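Local structure of probable TonB-dependent siderophore receptor PiuA (Acinetobacter baumannii, 5FP1) at residues H185-A190 and Y198-I203; G309-G314 and T392-P397; G343-R348 and D425-T430; A560-S565 and L595-K600; W629-V634 and D667-Y672. The protein probably carries out the first step of iron uptake across the outer membrane by binding iron-chelating siderophores, possibly including ferric enterobactin. All coordinates share one frame; numbering follows the deposited sequence. Where two conformers were deposited one is given.

Contact 1: H185-A190 and Y198-I203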
# COMPACT_ATOMS: atom_id res chain seq x y z
N HIS A 185 5.93 -3.03 -19.99
CA HIS A 185 6.92 -3.43 -19.01
C HIS A 185 7.03 -4.93 -18.86
O HIS A 185 6.02 -5.61 -18.83
CB HIS A 185 6.59 -2.84 -17.65
CG HIS A 185 7.52 -3.29 -16.56
ND1 HIS A 185 8.55 -2.51 -16.11
CD2 HIS A 185 7.59 -4.45 -15.87
CE1 HIS A 185 9.24 -3.18 -15.20
NE2 HIS A 185 8.66 -4.35 -15.02
N GLN A 186 8.25 -5.42 -18.72
CA GLN A 186 8.49 -6.81 -18.31
C GLN A 186 9.75 -6.90 -17.51
O GLN A 186 10.71 -6.13 -17.75
CB GLN A 186 8.58 -7.77 -19.49
CG GLN A 186 9.77 -7.53 -20.41
CD GLN A 186 9.98 -8.64 -21.43
OE1 GLN A 186 11.08 -9.16 -21.58
NE2 GLN A 186 8.93 -9.00 -22.13
N ASN A 187 9.76 -7.81 -16.54
CA ASN A 187 10.99 -8.16 -15.84
C ASN A 187 10.84 -9.51 -15.16
O ASN A 187 9.73 -9.91 -14.78
CB ASN A 187 11.39 -7.08 -14.81
CG ASN A 187 10.53 -7.11 -13.54
OD1 ASN A 187 9.41 -6.60 -13.53
ND2 ASN A 187 11.08 -7.65 -12.46
N GLU A 188 11.96 -10.20 -15.01
CA GLU A 188 12.05 -11.34 -14.12
C GLU A 188 12.47 -10.82 -12.77
O GLU A 188 13.20 -9.83 -12.70
CB GLU A 188 13.10 -12.34 -14.61
CG GLU A 188 12.75 -12.96 -15.93
CD GLU A 188 13.89 -13.81 -16.47
OE1 GLU A 188 14.87 -14.08 -15.73
OE2 GLU A 188 13.78 -14.20 -17.64
N LYS A 189 12.02 -11.46 -11.70
CA LYS A 189 12.45 -11.07 -10.37
C LYS A 189 13.97 -11.22 -10.30
O LYS A 189 14.52 -12.29 -10.59
CB LYS A 189 11.78 -11.92 -9.30
CG LYS A 189 12.11 -11.47 -7.90
CD LYS A 189 11.48 -12.38 -6.87
CE LYS A 189 11.78 -11.89 -5.45
NZ LYS A 189 11.42 -12.90 -4.41
N ALA A 190 14.64 -10.16 -9.89
CA ALA A 190 16.10 -10.12 -9.97
C ALA A 190 16.74 -11.13 -9.04
O ALA A 190 16.39 -11.22 -7.85
CB ALA A 190 16.60 -8.72 -9.60
N TYR A 198 7.17 -10.82 -14.53
CA TYR A 198 6.15 -9.78 -14.57
C TYR A 198 6.01 -9.23 -15.97
O TYR A 198 7.01 -8.96 -16.64
CB TYR A 198 6.53 -8.65 -13.59
CG TYR A 198 6.60 -9.18 -12.21
CD1 TYR A 198 5.42 -9.37 -11.47
CD2 TYR A 198 7.80 -9.59 -11.64
CE1 TYR A 198 5.44 -9.92 -10.21
CE2 TYR A 198 7.82 -10.14 -10.37
CZ TYR A 198 6.64 -10.32 -9.68
OH TYR A 198 6.63 -10.86 -8.43
N LYS A 199 4.77 -9.06 -16.42
CA LYS A 199 4.51 -8.41 -17.71
C LYS A 199 3.28 -7.54 -17.57
O LYS A 199 2.26 -8.00 -17.06
CB LYS A 199 4.28 -9.44 -18.83
CG LYS A 199 5.43 -10.43 -19.02
CD LYS A 199 5.15 -11.42 -20.14
CE LYS A 199 6.35 -12.33 -20.36
NZ LYS A 199 6.79 -12.97 -19.08
N ARG A 200 3.37 -6.30 -18.02
CA ARG A 200 2.21 -5.46 -17.95
C ARG A 200 2.19 -4.33 -18.98
O ARG A 200 3.24 -3.90 -19.47
CB ARG A 200 2.04 -4.90 -16.53
CG ARG A 200 3.17 -4.13 -15.96
CD ARG A 200 3.04 -3.91 -14.45
NE ARG A 200 4.22 -3.24 -13.91
CZ ARG A 200 5.20 -3.84 -13.27
NH1 ARG A 200 5.19 -5.17 -13.09
NH2 ARG A 200 6.24 -3.15 -12.84
N VAL A 201 0.99 -3.87 -19.28
CA VAL A 201 0.75 -2.77 -20.20
C VAL A 201 -0.31 -1.86 -19.59
O VAL A 201 -1.24 -2.32 -18.91
CB VAL A 201 0.28 -3.33 -21.56
CG1 VAL A 201 -0.30 -2.23 -22.45
CG2 VAL A 201 1.44 -4.05 -22.25
N GLY A 202 -0.14 -0.56 -19.78
CA GLY A 202 -1.10 0.40 -19.29
C GLY A 202 -1.24 1.63 -20.17
O GLY A 202 -0.35 1.96 -20.96
N ILE A 203 -2.34 2.32 -19.98
CA ILE A 203 -2.57 3.59 -20.62
C ILE A 203 -3.39 4.46 -19.69
O ILE A 203 -4.26 3.96 -18.94
CB ILE A 203 -3.26 3.37 -22.00
CG1 ILE A 203 -3.31 4.69 -22.80
CG2 ILE A 203 -4.65 2.84 -21.83
CD1 ILE A 203 -3.69 4.47 -24.27
O HOH W 1 7.74 -5.53 -11.62
O HOH W 2 9.55 -3.76 -12.16
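H185 to E188 and Y198 to I203 run antiparallel, their axes 4.7 Å apart, with H185–R200 and N187–Y198 as hydrogen-bonded pairs and Q186–K199 as the non-hydrogen-bonded pair between them. This is a hairpin of the transmembrane barrel, and one face of it carries H185, N187, Y198 and R200. The guanidinium of R200 lies flat on the imidazole of H185, the planes only 19° apart, in a near-parallel stack. H185 CD2 sits under the middle of the guanidinium, while R200 NH2 stands nearer the rim of the ring, 3.5 Å from H185 NE2. With CG anti to the backbone N (chi1 176°), the ring lies beside the arginine, and both groups point the same way. At the ring edge, in its plane, H185 NE2 donates a straight bond to N187 OD1 (2.8 Å). The same amide oxygen touches Y198 CB at 3.5 Å and receives a water that accepts from R200 NH1, the water lying 2.8 Å from N187 OD1. R200 also makes a salt bridge through NE to E110, in the plug sequence, so the stack faces the barrel interior. N187 OD1 thus collects several donors, and its bond from NE2 fixes the ring's rotation. With the guanidinium charge directly above, a second proton on H185 is probably disfavoured, while E110 offsets the arginine's own charge.

Contact 2: G309-G314 and T392-P397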
# COMPACT_ATOMS: atom_id res chain seq x y z
N GLY A 309 6.14 -29.85 7.23
CA GLY A 309 7.29 -30.57 7.76
C GLY A 309 8.18 -31.22 6.69
O GLY A 309 9.17 -31.84 7.01
N ASN A 310 7.82 -31.09 5.42
CA ASN A 310 8.62 -31.73 4.38
C ASN A 310 9.96 -31.08 4.25
O ASN A 310 10.92 -31.73 3.80
CB ASN A 310 7.90 -31.80 3.02
CG ASN A 310 6.56 -32.47 3.13
OD1 ASN A 310 6.46 -33.65 3.49
ND2 ASN A 310 5.52 -31.73 2.84
N VAL A 311 10.06 -29.83 4.68
CA VAL A 311 11.32 -29.11 4.65
C VAL A 311 12.44 -29.87 5.40
O VAL A 311 13.59 -29.84 5.01
CB VAL A 311 11.14 -27.69 5.22
CG1 VAL A 311 12.48 -27.03 5.48
CG2 VAL A 311 10.28 -26.85 4.27
N GLY A 312 12.07 -30.51 6.50
CA GLY A 312 13.00 -31.28 7.32
C GLY A 312 13.40 -32.59 6.67
O GLY A 312 14.31 -33.26 7.16
N LYS A 313 12.76 -32.92 5.54
CA LYS A 313 13.19 -34.07 4.72
C LYS A 313 13.67 -33.66 3.33
O LYS A 313 13.82 -34.47 2.41
CB LYS A 313 12.11 -35.15 4.72
CG LYS A 313 10.86 -34.82 3.98
CD LYS A 313 9.73 -35.77 4.38
CE LYS A 313 8.66 -35.77 3.30
NZ LYS A 313 7.45 -36.56 3.64
N GLY A 314 14.00 -32.37 3.22
CA GLY A 314 14.59 -31.79 2.02
C GLY A 314 13.64 -31.61 0.85
O GLY A 314 14.07 -31.50 -0.30
N THR A 392 8.68 -30.48 -4.70
CA THR A 392 9.95 -30.24 -5.37
C THR A 392 11.09 -30.32 -4.35
O THR A 392 10.86 -30.49 -3.13
CB THR A 392 9.93 -28.90 -6.13
OG1 THR A 392 11.04 -28.84 -7.02
CG2 THR A 392 9.99 -27.72 -5.18
N SER A 393 12.32 -30.20 -4.81
CA SER A 393 13.47 -30.27 -3.93
C SER A 393 13.63 -28.97 -3.14
O SER A 393 13.49 -27.88 -3.68
CB SER A 393 14.76 -30.57 -4.73
OG SER A 393 15.81 -30.86 -3.83
N LEU A 394 13.89 -29.07 -1.85
CA LEU A 394 14.20 -27.88 -1.04
C LEU A 394 15.44 -27.20 -1.62
O LEU A 394 15.49 -25.98 -1.81
CB LEU A 394 14.46 -28.26 0.41
CG LEU A 394 14.86 -27.07 1.28
CD1 LEU A 394 13.63 -26.20 1.57
CD2 LEU A 394 15.50 -27.61 2.55
N ASN A 395 16.45 -28.00 -1.91
CA ASN A 395 17.67 -27.46 -2.51
C ASN A 395 17.73 -27.78 -4.00
O ASN A 395 17.63 -28.93 -4.41
CB ASN A 395 18.89 -28.05 -1.76
CG ASN A 395 18.92 -27.66 -0.29
OD1 ASN A 395 18.97 -28.52 0.60
ND2 ASN A 395 18.84 -26.39 -0.03
N GLY A 396 17.83 -26.74 -4.83
CA GLY A 396 17.83 -26.91 -6.29
C GLY A 396 16.55 -27.43 -6.93
O GLY A 396 16.59 -28.37 -7.72
N PRO A 397 15.39 -26.83 -6.59
CA PRO A 397 14.15 -27.24 -7.25
C PRO A 397 14.23 -27.10 -8.76
O PRO A 397 14.84 -26.15 -9.26
CB PRO A 397 13.09 -26.26 -6.71
CG PRO A 397 13.87 -25.10 -6.18
CD PRO A 397 15.18 -25.67 -5.69
O HOH W 3 16.75 -30.95 -0.96
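V311 and L394 meet with a branch of each held anti to the backbone nitrogen: CG1 of V311 at a chi1 of 168°, and CG of L394 at 177°. The setting is the loop region of a TonB-dependent receptor barrel, where a 3-10 turn at N310 to G312, between strands 284-304 and 315-341, faces the residues just after the disulfide C383–C391. The two apolar side chains cross at a slant, with V311 CG1 4.2 Å from L394 CD1. The other methyl, L394 CD2, approaches the turn's own carbonyl, V311 O, at 3.8 Å. V311 also packs on P235 and W237, and L394 on V251 and V316, so the pair belongs to a larger apolar patch formed by loop and strand residues.

The polar half of the contact centres on G314, which follows the 3-10 segment with a positive phi and offers its carbonyl to the second segment. L394 N gives G314 O a straight bond of 2.9 Å, although the donor stands well above the carbonyl plane instead of on a lone pair. L394 CB crowds the same oxygen at 3.3 Å. S393 OG, meanwhile, donates to N395 O, closing a small loop within its own segment. The two segments, distant in sequence, are therefore joined by one direct backbone bond, an apolar touch and a shared water. That water donates to G314 O at 2.8 Å and to S393 OG, and it accepts from N395 N, its oxygen lying 3.1 Å from that nitrogen.

Contact 3: G343-R348 and D425-T430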
# COMPACT_ATOMS: atom_id res chain seq x y z
N GLY A 343 -12.78 38.51 9.87
CA GLY A 343 -12.19 39.71 10.43
C GLY A 343 -11.26 39.34 11.56
O GLY A 343 -10.13 39.81 11.62
N PHE A 344 -11.73 38.48 12.46
CA PHE A 344 -10.92 38.03 13.58
C PHE A 344 -10.32 36.63 13.34
O PHE A 344 -9.16 36.39 13.65
CB PHE A 344 -11.76 38.02 14.87
CG PHE A 344 -12.38 39.35 15.19
CD1 PHE A 344 -11.70 40.54 14.94
CD2 PHE A 344 -13.65 39.42 15.76
CE1 PHE A 344 -12.27 41.76 15.24
CE2 PHE A 344 -14.22 40.64 16.06
CZ PHE A 344 -13.53 41.81 15.80
N LEU A 345 -11.12 35.73 12.78
CA LEU A 345 -10.68 34.35 12.51
C LEU A 345 -10.58 34.11 11.00
O LEU A 345 -11.45 34.55 10.25
CB LEU A 345 -11.69 33.38 13.11
CG LEU A 345 -11.89 33.49 14.62
CD1 LEU A 345 -12.88 32.45 15.12
CD2 LEU A 345 -10.55 33.35 15.34
N LYS A 346 -9.53 33.43 10.56
CA LYS A 346 -9.43 33.00 9.17
C LYS A 346 -9.67 31.49 9.07
O LYS A 346 -8.90 30.69 9.62
CB LYS A 346 -8.08 33.36 8.57
CG LYS A 346 -7.76 34.84 8.66
CD LYS A 346 -6.42 35.15 8.02
CE LYS A 346 -5.97 36.56 8.35
NZ LYS A 346 -4.77 36.93 7.56
N HIS A 347 -10.73 31.11 8.37
CA HIS A 347 -11.09 29.69 8.19
C HIS A 347 -10.58 29.16 6.88
O HIS A 347 -10.71 29.81 5.84
CB HIS A 347 -12.59 29.51 8.23
CG HIS A 347 -13.22 29.94 9.51
ND1 HIS A 347 -13.65 29.04 10.46
CD2 HIS A 347 -13.55 31.16 9.97
CE1 HIS A 347 -14.21 29.69 11.46
NE2 HIS A 347 -14.15 30.99 11.19
N ARG A 348 -9.93 28.01 6.94
CA ARG A 348 -9.54 27.25 5.76
C ARG A 348 -10.25 25.91 5.85
O ARG A 348 -10.03 25.14 6.79
CB ARG A 348 -8.04 27.09 5.70
CG ARG A 348 -7.35 28.40 5.35
CD ARG A 348 -5.86 28.31 5.50
NE ARG A 348 -5.45 28.04 6.89
CZ ARG A 348 -4.17 27.92 7.23
NH1 ARG A 348 -3.24 28.08 6.30
NH2 ARG A 348 -3.83 27.63 8.47
N ASP A 425 -11.86 22.02 9.10
CA ASP A 425 -11.61 23.47 9.18
C ASP A 425 -10.34 23.70 9.99
O ASP A 425 -10.20 23.20 11.11
CB ASP A 425 -12.82 24.15 9.83
CG ASP A 425 -12.74 25.69 9.82
OD1 ASP A 425 -11.91 26.28 9.11
OD2 ASP A 425 -13.57 26.31 10.54
N ASN A 426 -9.40 24.41 9.39
CA ASN A 426 -8.23 24.85 10.11
C ASN A 426 -8.35 26.36 10.33
O ASN A 426 -8.37 27.13 9.38
CB ASN A 426 -6.95 24.50 9.35
CG ASN A 426 -5.69 24.88 10.12
OD1 ASN A 426 -5.28 26.04 10.11
ND2 ASN A 426 -5.08 23.91 10.78
N ILE A 427 -8.49 26.76 11.59
CA ILE A 427 -8.79 28.14 11.94
C ILE A 427 -7.53 28.88 12.41
O ILE A 427 -6.94 28.53 13.43
CB ILE A 427 -9.86 28.21 13.03
CG1 ILE A 427 -11.10 27.43 12.61
CG2 ILE A 427 -10.25 29.66 13.32
CD1 ILE A 427 -12.13 27.29 13.70
N GLU A 428 -7.11 29.88 11.64
CA GLU A 428 -6.02 30.75 12.04
C GLU A 428 -6.56 31.80 13.01
O GLU A 428 -7.37 32.67 12.64
CB GLU A 428 -5.35 31.39 10.84
CG GLU A 428 -4.22 32.34 11.24
CD GLU A 428 -3.57 33.04 10.06
OE1 GLU A 428 -3.39 32.42 8.99
OE2 GLU A 428 -3.18 34.21 10.23
N ILE A 429 -6.17 31.66 14.27
CA ILE A 429 -6.61 32.56 15.32
C ILE A 429 -5.74 33.81 15.31
O ILE A 429 -6.25 34.91 15.36
CB ILE A 429 -6.60 31.86 16.68
CG1 ILE A 429 -7.55 30.65 16.64
CG2 ILE A 429 -7.04 32.80 17.79
CD1 ILE A 429 -7.44 29.78 17.86
N THR A 430 -4.42 33.63 15.22
CA THR A 430 -3.50 34.68 14.87
C THR A 430 -2.47 33.98 14.02
O THR A 430 -2.56 32.78 13.85
CB THR A 430 -2.77 35.26 16.11
OG1 THR A 430 -1.70 34.37 16.48
CG2 THR A 430 -3.71 35.42 17.27
O HOH W 4 -6.99 35.38 12.26
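The imidazole of H347 has I427 over one face, with CG2 above the ring, and the carboxylate of D425 at its edge. H347 ND1 donates to the syn lone pair of D425 OD2 across 2.7 Å, the acceptor lying in the ring plane. Ring and carboxylate are nearly coplanar, and D425 reaches this edge with its CG anti to the backbone N (chi1 -173°). I427 runs alongside the histidine, its CG1 3.7 Å from H347 ND1. The guanidinium of R348 stands at 70° to the amide of N426, and R348 NH2 bonds N426 OD1 from above the amide plane, 2.7 Å away and at a bent 136°. N426 ND2 is held by D436, which fixes the amide's turn, whereas R348 NE is buried without a partner in the model. R348 touches A35 and P36, and N426 touches V34, consistent with this face pointing into the barrel. K346 and E428 lie side by side, but K346 NZ stays 4.1 Å from E428 OE2, beyond a salt bridge. Backbone bonds tie both hydrogen-bonded pairs, K346–E428 and R348–N426. A water lies 2.8 Å from both F344 O and E428 O, with more acceptors around it than it has protons. I429 and T430 form a classic beta bulge facing W433. Two antiparallel strands thus join their neighbours by short turns, as expected at the periplasmic rim of a TonB-dependent receptor barrel.

Contact 4: A560-S565 and L595-K600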
# COMPACT_ATOMS: atom_id res chain seq x y z
N ALA A 560 -15.64 -10.89 19.90
CA ALA A 560 -15.92 -9.74 20.74
C ALA A 560 -14.86 -8.66 20.51
O ALA A 560 -13.80 -8.95 20.02
CB ALA A 560 -15.89 -10.15 22.22
N ASN A 561 -15.15 -7.43 20.92
CA ASN A 561 -14.26 -6.29 20.70
C ASN A 561 -13.39 -5.93 21.90
O ASN A 561 -13.24 -4.75 22.23
CB ASN A 561 -15.11 -5.07 20.41
CG ASN A 561 -15.21 -4.74 18.95
OD1 ASN A 561 -14.54 -5.33 18.10
ND2 ASN A 561 -16.07 -3.78 18.66
N VAL A 562 -12.75 -6.93 22.51
CA VAL A 562 -12.07 -6.75 23.79
C VAL A 562 -10.55 -6.76 23.67
O VAL A 562 -9.86 -6.65 24.67
CB VAL A 562 -12.49 -7.87 24.78
CG1 VAL A 562 -13.96 -7.73 25.14
CG2 VAL A 562 -12.24 -9.24 24.19
N GLY A 563 -10.02 -6.90 22.45
CA GLY A 563 -8.59 -6.90 22.28
C GLY A 563 -8.01 -5.49 22.33
O GLY A 563 -8.73 -4.50 22.23
N GLU A 564 -6.69 -5.40 22.50
CA GLU A 564 -6.01 -4.12 22.55
C GLU A 564 -4.61 -4.26 22.06
O GLU A 564 -3.93 -5.24 22.36
CB GLU A 564 -5.92 -3.58 24.01
CG GLU A 564 -7.23 -3.52 24.74
CD GLU A 564 -7.07 -3.21 26.23
OE1 GLU A 564 -5.96 -2.92 26.68
OE2 GLU A 564 -8.07 -3.25 26.95
N SER A 565 -4.14 -3.23 21.37
CA SER A 565 -2.76 -3.14 20.98
C SER A 565 -2.40 -1.67 20.88
O SER A 565 -3.28 -0.81 20.77
CB SER A 565 -2.49 -3.86 19.64
OG SER A 565 -3.01 -3.08 18.56
N LEU A 595 1.24 -6.01 21.79
CA LEU A 595 -0.01 -6.74 21.73
C LEU A 595 -0.53 -6.87 23.15
O LEU A 595 -0.32 -7.87 23.81
CB LEU A 595 0.24 -8.13 21.15
CG LEU A 595 0.65 -8.15 19.68
CD1 LEU A 595 1.25 -9.51 19.32
CD2 LEU A 595 -0.56 -7.83 18.83
N THR A 596 -1.16 -5.81 23.62
CA THR A 596 -1.51 -5.67 25.04
C THR A 596 -2.46 -6.76 25.53
O THR A 596 -2.28 -7.36 26.59
CB THR A 596 -2.16 -4.30 25.27
OG1 THR A 596 -1.34 -3.28 24.67
CG2 THR A 596 -2.32 -4.04 26.80
N LYS A 597 -3.49 -7.01 24.74
CA LYS A 597 -4.48 -7.99 25.10
C LYS A 597 -4.93 -8.76 23.87
O LYS A 597 -5.50 -8.18 22.92
CB LYS A 597 -5.64 -7.25 25.77
CG LYS A 597 -6.73 -8.13 26.29
CD LYS A 597 -7.76 -7.31 27.05
CE LYS A 597 -9.01 -8.13 27.32
NZ LYS A 597 -10.15 -7.21 27.61
N ASN A 598 -4.67 -10.06 23.87
CA ASN A 598 -4.99 -10.93 22.74
C ASN A 598 -6.21 -11.79 23.01
O ASN A 598 -6.54 -12.05 24.17
CB ASN A 598 -3.79 -11.85 22.49
CG ASN A 598 -2.56 -11.08 22.07
OD1 ASN A 598 -2.57 -10.41 21.04
ND2 ASN A 598 -1.50 -11.15 22.87
N GLY A 599 -6.85 -12.27 21.95
CA GLY A 599 -7.91 -13.26 22.08
C GLY A 599 -7.40 -14.68 21.88
O GLY A 599 -6.39 -15.07 22.47
N LYS A 600 -8.10 -15.46 21.07
CA LYS A 600 -7.68 -16.82 20.77
C LYS A 600 -7.46 -16.99 19.29
O LYS A 600 -8.00 -16.25 18.50
CB LYS A 600 -8.74 -17.82 21.24
CG LYS A 600 -8.97 -17.78 22.74
CD LYS A 600 -9.47 -19.13 23.22
CE LYS A 600 -9.79 -19.10 24.71
NZ LYS A 600 -10.68 -17.95 25.00
O HOH W 5 -10.31 -4.82 26.54
O HOH W 6 -3.10 -7.56 20.88
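E564 and K597 hold the tight centre of this contact, a single antiparallel hydrogen-bonded pair. E564 N reaches K597 O at 3.1 Å, in the carbonyl plane and on a lone pair, and K597 N answers to E564 O at 3.0 Å. The backbone is close on both flanks: G563 CA lies 3.4 Å from K597 O, while T596 CB presses on E564 O at 3.5 Å. Beyond T596 the contact turns inward, where S565 and L595 are buried against M618 and S565 OG bonds Y90 OH. T596 OG1 looks elsewhere, to E594, leaving its CG2 methyl to touch the carboxylate of E564.

The outer side is looser. Extended throughout, with chi1 at -176°, the K597 chain runs over the carbonyl of V562, so that its CD and CE brush V562 O before NZ makes a weak bond to the same oxygen. The carboxylate does not close on the ammonium: E564 OE2 and K597 NZ stand 4.5 Å apart. A water fills in, accepting from K597 NZ and donating to V562 O and E564 OE2, with its oxygen 2.8 Å from E564 OE2. The water thus bridges the two charged groups and probably softens their attraction. With T596 and K597 both facing E564, the arrangement is a classic beta bulge, here near the open end, away from the connecting turn and probably extracellular, of the barrel hairpin formed by strands 558-575 and 582-597.

Contact 5: W629-V634 and D667-Y672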
# COMPACT_ATOMS: atom_id res chain seq x y z
N TRP A 629 18.19 8.68 0.97
CA TRP A 629 18.52 8.87 -0.42
C TRP A 629 19.18 10.23 -0.55
O TRP A 629 18.63 11.22 -0.09
CB TRP A 629 17.29 8.84 -1.30
CG TRP A 629 17.62 9.03 -2.72
CD1 TRP A 629 17.42 10.14 -3.47
CD2 TRP A 629 18.25 8.08 -3.58
NE1 TRP A 629 17.89 9.95 -4.75
CE2 TRP A 629 18.41 8.69 -4.84
CE3 TRP A 629 18.72 6.77 -3.40
CZ2 TRP A 629 19.01 8.04 -5.92
CZ3 TRP A 629 19.31 6.12 -4.48
CH2 TRP A 629 19.45 6.76 -5.72
N THR A 630 20.36 10.27 -1.16
CA THR A 630 21.05 11.53 -1.35
C THR A 630 21.75 11.58 -2.70
O THR A 630 22.26 10.56 -3.19
CB THR A 630 22.00 11.82 -0.17
OG1 THR A 630 22.49 13.16 -0.29
CG2 THR A 630 23.14 10.83 -0.10
N THR A 631 21.71 12.75 -3.34
CA THR A 631 22.36 12.93 -4.63
C THR A 631 23.22 14.19 -4.64
O THR A 631 22.98 15.15 -3.90
CB THR A 631 21.38 12.97 -5.82
OG1 THR A 631 20.74 14.24 -5.89
CG2 THR A 631 20.31 11.85 -5.69
N TYR A 632 24.23 14.14 -5.52
CA TYR A 632 25.22 15.21 -5.63
C TYR A 632 25.54 15.50 -7.10
O TYR A 632 25.71 14.59 -7.91
CB TYR A 632 26.48 14.87 -4.83
CG TYR A 632 27.31 16.10 -4.56
CD1 TYR A 632 28.22 16.57 -5.51
CD2 TYR A 632 27.15 16.83 -3.40
CE1 TYR A 632 28.95 17.72 -5.29
CE2 TYR A 632 27.88 17.98 -3.17
CZ TYR A 632 28.78 18.42 -4.12
OH TYR A 632 29.51 19.56 -3.90
N LYS A 633 25.59 16.78 -7.44
CA LYS A 633 25.91 17.20 -8.80
C LYS A 633 27.43 17.25 -8.92
O LYS A 633 28.02 18.31 -8.69
CB LYS A 633 25.32 18.57 -9.08
CG LYS A 633 24.00 18.55 -9.81
CD LYS A 633 24.21 18.17 -11.27
CE LYS A 633 23.14 18.77 -12.17
NZ LYS A 633 23.18 18.16 -13.52
N VAL A 634 28.05 16.11 -9.22
CA VAL A 634 29.50 16.05 -9.27
C VAL A 634 30.04 16.85 -10.46
O VAL A 634 31.10 17.45 -10.36
CB VAL A 634 30.06 14.61 -9.32
CG1 VAL A 634 29.52 13.77 -8.16
CG2 VAL A 634 29.78 13.95 -10.65
N ASP A 667 21.52 1.22 -2.61
CA ASP A 667 21.24 1.52 -4.00
C ASP A 667 22.15 2.63 -4.50
O ASP A 667 22.65 3.44 -3.72
CB ASP A 667 19.79 1.94 -4.16
CG ASP A 667 18.82 0.83 -3.76
OD1 ASP A 667 18.76 -0.19 -4.50
OD2 ASP A 667 18.16 0.94 -2.71
N ALA A 668 22.35 2.67 -5.81
CA ALA A 668 23.09 3.77 -6.42
C ALA A 668 22.52 4.18 -7.74
O ALA A 668 21.83 3.41 -8.41
CB ALA A 668 24.56 3.39 -6.56
N MET A 669 22.84 5.42 -8.14
CA MET A 669 22.36 5.94 -9.38
C MET A 669 23.40 6.92 -10.00
O MET A 669 24.13 7.59 -9.29
CB MET A 669 21.06 6.69 -9.12
CG MET A 669 20.35 7.25 -10.32
SD MET A 669 20.85 8.93 -10.78
CE MET A 669 20.16 9.88 -9.42
N ALA A 670 23.39 7.00 -11.32
CA ALA A 670 24.09 8.06 -12.05
C ALA A 670 23.25 8.49 -13.23
O ALA A 670 22.76 7.67 -14.00
CB ALA A 670 25.45 7.55 -12.53
N ARG A 671 23.12 9.80 -13.37
CA ARG A 671 22.36 10.42 -14.41
C ARG A 671 23.26 11.38 -15.19
O ARG A 671 23.77 12.34 -14.61
CB ARG A 671 21.25 11.25 -13.81
CG ARG A 671 20.41 11.92 -14.88
CD ARG A 671 19.00 12.27 -14.43
NE ARG A 671 19.01 12.98 -13.17
CZ ARG A 671 18.46 12.55 -12.04
NH1 ARG A 671 17.82 11.39 -11.97
NH2 ARG A 671 18.55 13.31 -10.96
N TYR A 672 23.42 11.14 -16.48
CA TYR A 672 24.24 12.00 -17.34
C TYR A 672 23.36 12.76 -18.30
O TYR A 672 22.59 12.16 -19.06
CB TYR A 672 25.29 11.19 -18.12
CG TYR A 672 26.23 12.06 -18.95
CD1 TYR A 672 27.25 12.79 -18.36
CD2 TYR A 672 26.08 12.17 -20.33
CE1 TYR A 672 28.09 13.59 -19.10
CE2 TYR A 672 26.92 12.97 -21.08
CZ TYR A 672 27.92 13.68 -20.46
OH TYR A 672 28.76 14.47 -21.21
O HOH W 7 22.84 15.02 -14.29
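W629 brings the rim of its six-membered ring against M669, with CH2 3.8 Å from M669 CB and the methylene lying in the ring plane. The two strands here are next-but-one neighbours in the TonB-dependent receptor barrel, separated by strand 638-651, so they run nearly parallel at 28° with axes 8.9 Å apart. No direct hydrogen bond passes between them; interior-facing side chains span the gap. Indole and methionine cross at about a right angle. Bends at chi2 (-90°) and chi3 fold the methionine back, bringing CE to 4.1 Å from W629 CZ2 and 4.2 Å from T631 CG2. Next along the same edge, W629 CZ3 reaches D667 CB at 4.2 Å. The polar ends are spoken for elsewhere: D54, from the plug helix 49-55, takes the indole NE1 on OD2 and a salt bridge from R671 on OD1; T631 OG1 bonds N583; and D667 pairs with R665. The edge-on packing therefore sits against the plug, whose D54 is bonded to both W629 and R671 and probably contributes to orienting them. Farther along, a water links the strands: it donates to R671 O at 2.9 Å and accepts a weak bond from K633 NZ at 3.3 Å.

In the fold
All five contacts belong to the 22-stranded barrel, yet none touches another. Contact 1 comes first along the chain; contacts 2 and 3 then interleave, because strand 315-341 leads from one loop region to the opposite rim and strand 405-428 follows 391-393; contacts 4 and 5 come last, on the adjacent strands 582-597 and 624-635 yet with centres about 47 Å apart. Contacts 2 and 3 have centres about 66 Å apart, on opposite sides of the chain's centre, spanning the barrel's length. Contacts 1 and 5 lie closer, about 25 Å between centres, and both send side chains inward to the plug. Together they sample the loops, the wall, the plug interface and the periplasmic rim of a siderophore receptor.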